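Local coordinates for alkylpurine DNA glycosylase AlkC (Pseudomonas fluorescens, PDB 5VHV), which probably removes alkylated purine bases from damaged DNA as a repair glycosylase that does not flip the damaged nucleotide out of the helix, at residues K35-G40 with S54-A59; Q67-L72 with H90-Y95; R102-L107 with F118-F123; W207-I212 with H228-L233. One frame throughout, in Å; residues are numbered along the deposited sequence.

Contact 1 of 4, residues K35-G40 with S54-A59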
# COMPACT_ATOMS: atom_id res chain seq x y z
N LYS A 35 -1.44 26.92 -21.92
CA LYS A 35 -0.09 27.47 -21.98
C LYS A 35 0.65 27.21 -20.67
O LYS A 35 1.82 26.79 -20.67
CB LYS A 35 -0.14 28.97 -22.27
CG LYS A 35 1.23 29.59 -22.40
CD LYS A 35 1.12 31.07 -22.76
CE LYS A 35 2.48 31.72 -22.93
NZ LYS A 35 2.34 33.19 -23.17
N HIS A 36 -0.01 27.47 -19.54
CA HIS A 36 0.60 27.30 -18.23
C HIS A 36 0.90 25.83 -17.92
O HIS A 36 1.98 25.49 -17.41
CB HIS A 36 -0.34 27.90 -17.18
CG HIS A 36 0.27 28.12 -15.83
ND1 HIS A 36 0.54 27.09 -14.97
CD2 HIS A 36 0.63 29.25 -15.18
CE1 HIS A 36 1.03 27.56 -13.84
NE2 HIS A 36 1.09 28.88 -13.94
N ALA A 37 -0.05 24.95 -18.22
CA ALA A 37 0.10 23.55 -17.88
C ALA A 37 1.15 22.85 -18.74
O ALA A 37 1.85 21.95 -18.25
CB ALA A 37 -1.24 22.84 -18.02
N LYS A 38 1.32 23.27 -19.99
CA LYS A 38 2.16 22.55 -20.93
C LYS A 38 3.64 22.87 -20.80
O LYS A 38 4.47 22.15 -21.37
CB LYS A 38 1.70 22.82 -22.37
CG LYS A 38 0.38 22.14 -22.67
CD LYS A 38 0.06 22.08 -24.16
CE LYS A 38 -0.22 23.42 -24.75
NZ LYS A 38 -0.62 23.31 -26.20
N ALA A 39 4.00 23.93 -20.07
CA ALA A 39 5.38 24.39 -20.06
C ALA A 39 6.26 23.36 -19.36
O ALA A 39 6.12 23.11 -18.16
CB ALA A 39 5.47 25.75 -19.37
N GLY A 40 7.18 22.75 -20.11
CA GLY A 40 8.04 21.72 -19.54
C GLY A 40 7.35 20.40 -19.23
O GLY A 40 7.86 19.62 -18.43
N SER A 54 -3.66 21.68 -11.12
CA SER A 54 -4.26 22.52 -10.08
C SER A 54 -3.66 23.92 -10.07
O SER A 54 -4.39 24.92 -9.99
CB SER A 54 -4.07 21.83 -8.72
OG SER A 54 -4.32 22.71 -7.64
N GLU A 55 -2.34 24.01 -10.18
CA GLU A 55 -1.67 25.31 -10.20
C GLU A 55 -2.10 26.12 -11.42
O GLU A 55 -2.25 27.34 -11.34
CB GLU A 55 -0.16 25.13 -10.22
CG GLU A 55 0.37 24.42 -9.00
CD GLU A 55 1.80 23.96 -9.17
OE1 GLU A 55 2.40 24.27 -10.22
OE2 GLU A 55 2.34 23.32 -8.23
N SER A 56 -2.23 25.46 -12.56
CA SER A 56 -2.60 26.17 -13.78
C SER A 56 -4.01 26.71 -13.68
O SER A 56 -4.28 27.84 -14.12
CB SER A 56 -2.47 25.24 -14.99
OG SER A 56 -1.15 24.74 -15.10
N LEU A 57 -4.92 25.92 -13.11
CA LEU A 57 -6.27 26.42 -12.88
C LEU A 57 -6.23 27.64 -11.97
O LEU A 57 -6.85 28.67 -12.27
CB LEU A 57 -7.15 25.33 -12.28
CG LEU A 57 -7.49 24.18 -13.23
CD1 LEU A 57 -8.09 23.03 -12.44
CD2 LEU A 57 -8.42 24.63 -14.33
N HIS A 58 -5.49 27.56 -10.86
CA HIS A 58 -5.43 28.70 -9.95
C HIS A 58 -4.83 29.92 -10.62
O HIS A 58 -5.23 31.06 -10.31
CB HIS A 58 -4.62 28.34 -8.70
CG HIS A 58 -4.76 29.34 -7.61
ND1 HIS A 58 -3.97 30.47 -7.52
CD2 HIS A 58 -5.66 29.41 -6.60
CE1 HIS A 58 -4.36 31.18 -6.47
NE2 HIS A 58 -5.38 30.56 -5.90
N ALA A 59 -3.88 29.72 -11.54
CA ALA A 59 -3.21 30.86 -12.17
C ALA A 59 -4.13 31.63 -13.12
O ALA A 59 -3.93 32.84 -13.30
CB ALA A 59 -1.97 30.39 -12.92

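Contact 2 of 4, residues Q67-L72 with H90-Y95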
# COMPACT_ATOMS: atom_id res chain seq x y z
N GLN A 67 -15.85 30.37 -4.95
CA GLN A 67 -16.40 30.38 -6.30
C GLN A 67 -15.72 29.34 -7.18
O GLN A 67 -16.38 28.65 -7.97
CB GLN A 67 -16.25 31.77 -6.93
CG GLN A 67 -17.06 32.88 -6.27
CD GLN A 67 -16.68 34.27 -6.79
OE1 GLN A 67 -15.51 34.55 -7.10
NE2 GLN A 67 -17.68 35.13 -6.90
N THR A 68 -14.40 29.22 -7.08
CA THR A 68 -13.71 28.20 -7.86
C THR A 68 -14.15 26.80 -7.42
O THR A 68 -14.35 25.92 -8.26
CB THR A 68 -12.19 28.37 -7.74
OG1 THR A 68 -11.82 29.68 -8.21
CG2 THR A 68 -11.47 27.33 -8.59
N LEU A 69 -14.32 26.58 -6.11
CA LEU A 69 -14.76 25.27 -5.64
C LEU A 69 -16.11 24.90 -6.26
O LEU A 69 -16.33 23.74 -6.64
CB LEU A 69 -14.86 25.23 -4.12
CG LEU A 69 -13.59 25.03 -3.29
CD1 LEU A 69 -14.01 24.85 -1.84
CD2 LEU A 69 -12.76 23.84 -3.77
N THR A 70 -17.02 25.86 -6.38
CA THR A 70 -18.30 25.58 -7.02
C THR A 70 -18.09 25.03 -8.43
O THR A 70 -18.75 24.06 -8.82
CB THR A 70 -19.16 26.85 -7.04
OG1 THR A 70 -19.47 27.19 -5.68
CG2 THR A 70 -20.45 26.63 -7.81
N LEU A 71 -17.18 25.63 -9.20
CA LEU A 71 -16.90 25.11 -10.54
C LEU A 71 -16.31 23.70 -10.47
O LEU A 71 -16.65 22.84 -11.28
CB LEU A 71 -15.92 26.01 -11.27
CG LEU A 71 -16.34 27.47 -11.46
CD1 LEU A 71 -15.27 28.21 -12.22
CD2 LEU A 71 -17.68 27.58 -12.19
N LEU A 72 -15.40 23.48 -9.53
CA LEU A 72 -14.73 22.19 -9.46
C LEU A 72 -15.67 21.08 -8.99
O LEU A 72 -15.52 19.92 -9.41
CB LEU A 72 -13.51 22.31 -8.55
CG LEU A 72 -12.42 23.31 -9.02
CD1 LEU A 72 -11.28 23.31 -8.00
CD2 LEU A 72 -11.87 22.97 -10.40
N HIS A 90 -6.06 18.09 -4.59
CA HIS A 90 -4.82 18.86 -4.52
C HIS A 90 -5.10 20.36 -4.48
O HIS A 90 -4.46 21.10 -3.73
CB HIS A 90 -3.91 18.54 -5.69
CG HIS A 90 -2.56 19.18 -5.57
ND1 HIS A 90 -1.58 18.70 -4.73
CD2 HIS A 90 -2.06 20.32 -6.12
CE1 HIS A 90 -0.52 19.49 -4.79
NE2 HIS A 90 -0.79 20.48 -5.63
N TYR A 91 -6.06 20.82 -5.29
CA TYR A 91 -6.43 22.23 -5.28
C TYR A 91 -6.89 22.65 -3.89
O TYR A 91 -6.51 23.71 -3.38
CB TYR A 91 -7.51 22.47 -6.35
CG TYR A 91 -7.92 23.92 -6.46
CD1 TYR A 91 -8.80 24.45 -5.55
CD2 TYR A 91 -7.43 24.75 -7.48
CE1 TYR A 91 -9.17 25.76 -5.59
CE2 TYR A 91 -7.80 26.08 -7.53
CZ TYR A 91 -8.68 26.57 -6.58
OH TYR A 91 -9.06 27.89 -6.58
N VAL A 92 -7.66 21.80 -3.22
CA VAL A 92 -8.15 22.11 -1.88
C VAL A 92 -6.99 22.22 -0.89
O VAL A 92 -6.95 23.12 -0.05
CB VAL A 92 -9.18 21.05 -1.44
CG1 VAL A 92 -9.54 21.21 0.02
CG2 VAL A 92 -10.41 21.10 -2.33
N ALA A 93 -6.08 21.25 -0.92
CA ALA A 93 -4.93 21.30 -0.01
C ALA A 93 -4.04 22.51 -0.27
O ALA A 93 -3.46 23.08 0.66
CB ALA A 93 -4.12 20.02 -0.12
N SER A 94 -3.94 22.92 -1.54
CA SER A 94 -3.07 24.04 -1.91
C SER A 94 -3.65 25.37 -1.47
O SER A 94 -2.93 26.22 -0.94
CB SER A 94 -2.83 24.04 -3.42
OG SER A 94 -2.10 22.89 -3.86
N TYR A 95 -4.95 25.59 -1.72
CA TYR A 95 -5.54 26.92 -1.63
C TYR A 95 -6.60 27.05 -0.55
O TYR A 95 -7.12 28.15 -0.33
CB TYR A 95 -6.12 27.32 -3.00
CG TYR A 95 -5.08 27.12 -4.09
CD1 TYR A 95 -3.87 27.83 -4.07
CD2 TYR A 95 -5.27 26.21 -5.10
CE1 TYR A 95 -2.89 27.62 -5.04
CE2 TYR A 95 -4.30 25.99 -6.08
CZ TYR A 95 -3.11 26.70 -6.04
OH TYR A 95 -2.18 26.44 -7.02
O HOH W 1 -8.94 29.51 -8.52

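Contact 3 of 4, residues R102-L107 with F118-F123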
# COMPACT_ATOMS: atom_id res chain seq x y z
N ARG A 102 -14.97 24.46 4.83
CA ARG A 102 -15.34 24.30 3.43
C ARG A 102 -14.42 23.30 2.75
O ARG A 102 -14.87 22.50 1.92
CB ARG A 102 -15.28 25.65 2.72
CG ARG A 102 -15.98 25.67 1.39
CD ARG A 102 -15.70 26.97 0.64
NE ARG A 102 -16.18 28.14 1.36
CZ ARG A 102 -17.42 28.61 1.29
NH1 ARG A 102 -18.34 27.99 0.55
NH2 ARG A 102 -17.74 29.71 1.97
N SER A 103 -13.12 23.35 3.07
CA SER A 103 -12.15 22.44 2.47
C SER A 103 -12.42 21.00 2.88
O SER A 103 -12.34 20.08 2.05
CB SER A 103 -10.74 22.86 2.84
OG SER A 103 -10.42 24.09 2.18
N MET A 104 -12.77 20.77 4.15
CA MET A 104 -13.09 19.42 4.57
C MET A 104 -14.30 18.89 3.80
O MET A 104 -14.31 17.72 3.39
CB MET A 104 -13.35 19.36 6.07
CG MET A 104 -12.12 19.57 6.94
SD MET A 104 -10.76 18.43 6.61
CE MET A 104 -9.67 19.50 5.66
N ALA A 105 -15.32 19.72 3.63
CA ALA A 105 -16.50 19.28 2.90
C ALA A 105 -16.14 18.97 1.46
O ALA A 105 -16.63 17.99 0.89
CB ALA A 105 -17.61 20.35 2.96
N ALA A 106 -15.26 19.79 0.87
CA ALA A 106 -14.79 19.54 -0.49
C ALA A 106 -14.03 18.22 -0.61
O ALA A 106 -14.21 17.48 -1.59
CB ALA A 106 -13.92 20.70 -0.98
N LEU A 107 -13.15 17.91 0.34
CA LEU A 107 -12.41 16.66 0.26
C LEU A 107 -13.35 15.47 0.39
O LEU A 107 -13.19 14.45 -0.29
CB LEU A 107 -11.31 16.59 1.33
CG LEU A 107 -10.16 17.59 1.22
CD1 LEU A 107 -9.13 17.37 2.36
CD2 LEU A 107 -9.48 17.53 -0.13
N PHE A 118 -3.95 12.01 -0.50
CA PHE A 118 -2.77 12.88 -0.46
C PHE A 118 -3.10 14.25 0.13
O PHE A 118 -2.34 14.78 0.94
CB PHE A 118 -2.20 13.02 -1.88
CG PHE A 118 -1.88 11.71 -2.51
CD1 PHE A 118 -0.93 10.88 -1.92
CD2 PHE A 118 -2.53 11.28 -3.64
CE1 PHE A 118 -0.65 9.65 -2.46
CE2 PHE A 118 -2.25 10.05 -4.19
CZ PHE A 118 -1.31 9.24 -3.60
N ALA A 119 -4.23 14.81 -0.28
CA ALA A 119 -4.58 16.17 0.15
C ALA A 119 -4.80 16.24 1.66
O ALA A 119 -4.40 17.21 2.31
CB ALA A 119 -5.83 16.62 -0.62
N ILE A 120 -5.44 15.22 2.25
CA ILE A 120 -5.77 15.32 3.66
C ILE A 120 -4.51 15.35 4.51
O ILE A 120 -4.51 15.92 5.61
CB ILE A 120 -6.70 14.16 4.08
CG1 ILE A 120 -7.30 14.41 5.47
CG2 ILE A 120 -5.97 12.81 4.07
CD1 ILE A 120 -8.31 15.55 5.51
N ARG A 121 -3.40 14.82 4.00
CA ARG A 121 -2.17 14.77 4.78
C ARG A 121 -1.55 16.15 4.97
O ARG A 121 -0.88 16.38 5.98
CB ARG A 121 -1.18 13.79 4.12
CG ARG A 121 -1.74 12.36 4.15
CD ARG A 121 -0.87 11.37 3.38
NE ARG A 121 0.34 10.89 4.04
CZ ARG A 121 0.35 9.95 4.99
NH1 ARG A 121 -0.80 9.45 5.44
NH2 ARG A 121 1.51 9.48 5.48
N HIS A 122 -1.78 17.08 4.03
CA HIS A 122 -1.32 18.45 4.26
C HIS A 122 -2.05 19.07 5.44
O HIS A 122 -1.45 19.83 6.22
CB HIS A 122 -1.50 19.29 3.00
CG HIS A 122 -0.68 18.82 1.85
ND1 HIS A 122 0.67 19.12 1.73
CD2 HIS A 122 -0.98 17.99 0.82
CE1 HIS A 122 1.15 18.53 0.65
NE2 HIS A 122 0.17 17.84 0.08
N PHE A 123 -3.33 18.75 5.59
CA PHE A 123 -4.10 19.26 6.72
C PHE A 123 -3.69 18.55 8.01
O PHE A 123 -3.58 19.19 9.06
CB PHE A 123 -5.60 19.11 6.46
CG PHE A 123 -6.14 20.04 5.39
CD1 PHE A 123 -6.59 21.33 5.71
CD2 PHE A 123 -6.21 19.63 4.08
CE1 PHE A 123 -7.11 22.17 4.73
CE2 PHE A 123 -6.73 20.47 3.08
CZ PHE A 123 -7.17 21.74 3.41

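Contact 4 of 4, residues W207-I212 with H228-L233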
# COMPACT_ATOMS: atom_id res chain seq x y z
N TRP A 207 2.53 -3.07 19.88
CA TRP A 207 1.24 -2.40 20.02
C TRP A 207 0.20 -3.04 19.11
O TRP A 207 -0.94 -3.27 19.53
CB TRP A 207 1.38 -0.91 19.70
CG TRP A 207 0.13 -0.14 19.96
CD1 TRP A 207 -0.19 0.53 21.12
CD2 TRP A 207 -0.96 0.05 19.06
NE1 TRP A 207 -1.42 1.12 20.98
CE2 TRP A 207 -1.92 0.84 19.74
CE3 TRP A 207 -1.23 -0.37 17.76
CZ2 TRP A 207 -3.13 1.21 19.15
CZ3 TRP A 207 -2.43 -0.00 17.18
CH2 TRP A 207 -3.37 0.79 17.88
N VAL A 208 0.58 -3.34 17.87
CA VAL A 208 -0.34 -4.01 16.95
C VAL A 208 -0.65 -5.43 17.44
O VAL A 208 -1.79 -5.88 17.37
CB VAL A 208 0.26 -4.04 15.53
CG1 VAL A 208 -0.60 -4.88 14.59
CG2 VAL A 208 0.45 -2.63 14.98
N LEU A 209 0.37 -6.15 17.92
CA LEU A 209 0.15 -7.51 18.39
C LEU A 209 -0.80 -7.52 19.58
O LEU A 209 -1.75 -8.32 19.62
CB LEU A 209 1.48 -8.16 18.77
CG LEU A 209 2.40 -8.44 17.57
CD1 LEU A 209 3.85 -8.64 18.05
CD2 LEU A 209 1.92 -9.67 16.79
N SER A 210 -0.58 -6.63 20.54
CA SER A 210 -1.49 -6.54 21.67
C SER A 210 -2.90 -6.19 21.22
O SER A 210 -3.88 -6.77 21.72
CB SER A 210 -0.96 -5.52 22.68
OG SER A 210 0.21 -6.00 23.31
N LEU A 211 -3.02 -5.24 20.29
CA LEU A 211 -4.33 -4.85 19.78
C LEU A 211 -5.07 -6.05 19.21
O LEU A 211 -6.20 -6.35 19.59
CB LEU A 211 -4.18 -3.77 18.71
CG LEU A 211 -5.48 -3.17 18.15
CD1 LEU A 211 -6.11 -2.23 19.19
CD2 LEU A 211 -5.24 -2.45 16.82
N ILE A 212 -4.42 -6.77 18.28
CA ILE A 212 -5.11 -7.85 17.59
C ILE A 212 -5.33 -9.04 18.52
O ILE A 212 -6.29 -9.80 18.36
CB ILE A 212 -4.33 -8.19 16.31
CG1 ILE A 212 -4.31 -6.98 15.37
CG2 ILE A 212 -4.96 -9.37 15.60
CD1 ILE A 212 -3.49 -7.21 14.08
N HIS A 228 -3.57 -9.72 7.07
CA HIS A 228 -2.85 -8.80 6.20
C HIS A 228 -2.16 -7.68 6.97
O HIS A 228 -1.13 -7.19 6.53
CB HIS A 228 -3.82 -8.29 5.14
CG HIS A 228 -4.24 -9.38 4.21
ND1 HIS A 228 -3.55 -9.67 3.05
CD2 HIS A 228 -5.20 -10.33 4.32
CE1 HIS A 228 -4.10 -10.72 2.46
NE2 HIS A 228 -5.10 -11.14 3.22
N ALA A 229 -2.69 -7.32 8.14
CA ALA A 229 -2.03 -6.37 9.03
C ALA A 229 -0.70 -6.93 9.52
O ALA A 229 0.28 -6.20 9.66
CB ALA A 229 -2.92 -6.08 10.24
N LEU A 230 -0.67 -8.23 9.82
CA LEU A 230 0.47 -8.88 10.43
C LEU A 230 1.42 -9.47 9.40
O LEU A 230 2.38 -10.15 9.78
CB LEU A 230 -0.01 -9.99 11.36
CG LEU A 230 -0.77 -9.53 12.62
CD1 LEU A 230 -1.43 -10.70 13.34
CD2 LEU A 230 0.16 -8.79 13.55
N ARG A 231 1.23 -9.18 8.12
CA ARG A 231 1.97 -9.90 7.08
C ARG A 231 3.47 -9.71 7.19
O ARG A 231 4.23 -10.64 6.88
CB ARG A 231 1.46 -9.49 5.71
CG ARG A 231 1.77 -8.04 5.28
CD ARG A 231 0.99 -7.77 4.01
NE ARG A 231 1.28 -6.51 3.34
CZ ARG A 231 0.59 -5.39 3.49
NH1 ARG A 231 -0.39 -5.31 4.36
NH2 ARG A 231 0.89 -4.34 2.73
N SER A 232 3.94 -8.53 7.60
CA SER A 232 5.37 -8.32 7.73
C SER A 232 5.92 -9.07 8.94
O SER A 232 6.95 -9.74 8.86
CB SER A 232 5.69 -6.82 7.82
OG SER A 232 5.24 -6.13 6.66
N LEU A 233 5.20 -9.02 10.06
CA LEU A 233 5.66 -9.75 11.24
C LEU A 233 5.64 -11.26 11.01
O LEU A 233 6.51 -11.97 11.51
CB LEU A 233 4.81 -9.38 12.45
CG LEU A 233 4.88 -7.91 12.88
CD1 LEU A 233 4.02 -7.63 14.12
CD2 LEU A 233 6.31 -7.49 13.15

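Contact 1 of 4, residues K35-G40 with S54-A59
His36 and Ser56 carry the polar part of this contact, where helix 30-38 approaches helix 46-60. The ring nitrogen His36 ND1 donates to Ser56 OG at 2.9 Å. The bond is bent, with an angle of 139° at the hydrogen, and the hydroxyl oxygen sits 28° out of the imidazole plane, so the ring is not turned squarely onto its acceptor. His36 reaches across because its CG points away from the backbone N (chi1 -166°), which swings the imidazole alongside the second helix. Ser56 OG is also hydrogen-bonded to the main-chain carbonyl of Arg52, one turn earlier in its own helix, and therefore links the histidine to the helix backbone.

The remaining contacts are van der Waals. Ala59 CB approaches the imidazole obliquely, near the NE2-CD2 bond on the side away from ND1, and lies 3.6 Å from His36 NE2. Ala37 packs beside the serine: its CA is 3.3 Å from Ser56 OG. Small residues on both helices allow a close backbone approach, with Ala37 CA and Ser56 CA 5.6 Å apart. Around them, Ala37 packs on Leu14 of helix 11-24, and Ser56 also touches Phe33, one turn before Ala37 in helix 30-38.

Glu55 OE1 stays 5.8 Å from His36 ND1, too far for a salt bridge, although its carboxylate could modestly stabilise a positive imidazole. Since ND1 acts as donor, a proton is implied on that nitrogen, and the chain from His36 ND1 through Ser56 OG to the Arg52 carbonyl probably restrains the ring's rotation and orients the hydroxyl hydrogen toward Arg52.

Contact 2 of 4, residues Q67-L72 with H90-Y95
Within the array of paired antiparallel helices that gives AlkC its HEAT-like, superhelical DNA-binding scaffold, Tyr91 of helix 87-95 extends toward Thr68, Leu69 and Leu72 of helix 65-75. The antiparallel reading rests on the segment axes, whose directions differ by 171° and which pass 11.6 Å apart. Tyr91 contributes the largest single share of the buried surface; it is extended, trans about its CA-CB bond (chi1 -178°), and projects the ring across the interface.

Leu72 meets the ring by a CH-pi contact. Its CD1 lies 3.9 Å from the centroid of the Tyr91 ring and 19° from the ring normal, above the face but displaced toward the rim. The opposite face is taken from within the same helix, where Tyr95 places CD2 over the ring centre, 3.4 Å above the plane of Tyr91. Contact on both faces should restrict the ring's rotation. Leu69 and Val92 extend the apolar surface beside it, meeting at about a right angle with Leu69 CD2 3.9 Å from Val92 CG2; on this flank Val92 also reaches Ser103 and Leu107 of helix 100-110.

The phenol end is mixed in character. The methyl of Thr68 rather than its hydroxyl abuts it, CG2 lying 3.2 Å from Tyr91 OH. Thr68 OG1 is turned back to bond the carbonyl of Asp64, just ahead of helix 65-75. A water at the edge of the tyrosine ring, in its plane, donates to Thr68 OG1 at 2.9 Å; it lies only 2.5 Å from Tyr91 OH, short for a hydrogen bond, so that second link is less certain.

Contact 3 of 4, residues R102-L107 with F118-F123
Met104 on helix 100-110 meets Ile120 and Phe123 of helix 119-126 through the far half of its side chain. From CB the chain runs to a CG placed beside the backbone N, then bends at chi2 (-56°) and again at chi3, which turns it toward the second helix. SD comes first to Ile120, 3.9 Å from its CD1, the two side chains crossing at about a right angle. The terminal CE then settles over the Phe123 ring, 3.5 Å from the ring centroid and 12° off its normal, a CH-pi contact almost centred on the face. The sulfur lies above that face too, but farther away, completing a Met-aromatic contact.

These residues form a buried seam between neighbouring antiparallel helices of the HEAT-like DNA alkylation repair domain; the segment axes run at 155° and approach to 11.4 Å. Leu107 divides its branches across the seam: CD1 reaches Ile120 CD1 at 3.7 Å and also nears the Phe123 ring, whereas CD2 rests 3.8 Å from Ala119 CB. Ser103 sets its CB 3.8 Å from Phe123 CZ, while its hydroxyl bonds elsewhere, to Tyr65 OH and the carbonyls of Gly96 and Asp99.

Contact 4 of 4, residues W207-I212 with H228-L233
Ile212 and Leu230 face each other end on: Ile212 CD1 lies 3.9 Å from Leu230 CG, and the same methyl reaches Ala229 CB at 4.0 Å. With chi1 at -62°, Ile212 directs CG1 away from its own carbonyl carbon, extending the longer branch across the gap. Leu209 and Leu233 form a second tip-to-tip pair, with Leu209 CG 3.9 Å from Leu233 CD1. Between the two pairs the directions change. Leu209 meets Leu230 at a slant, CD2 to CD2 at 3.8 Å, whereas Val208 slides past Leu230 in the opposite sense, its CG1 4.1 Å from Leu230 CD2. Leu230 thus touches three residues of helix 205-213, and Leu244 of helix 239-244 adds to the same apolar cluster.

Leu230 also marks the break between helices 220-229 and 231-235, its backbone (phi/psi -92°/9°) leaving helical values. Across that break Arg231 NH1 donates to His228 O at 3.0 Å, and it bonds Asn195 as well. His228 and Ser232 lie against DNA phosphates and Arg231 against a modified base. Aliphatic packing between helices beside these DNA contacts is consistent with the HEAT-like fold of the AlkC/AlkD family, whose stacked helices form a DNA-binding surface.

In the fold
The first three contacts follow one another along the chain and through the helical stack. Contacts 1 and 2, with centres 15 Å apart, join where Ser54 packs on Tyr91 and His58 stacks with Tyr95; contacts 2 and 3, 10 Å apart, meet where Ala93 lies against the Phe123 ring and Leu69 packs on Arg102. Contact 4 stands apart, its centre 29 Å from contact 3 and 44 Å from contact 1. Nearest atoms lie about 12, 10, 7 and 4 Å from the bound DNA for contacts 1 to 4. A bound polyether (9B4), probably from the crystallisation solution, sits among Leu5, Gly82, Phe83, Leu86 and Trp160, about 11 Å from the Ala119 side chain of contact 3.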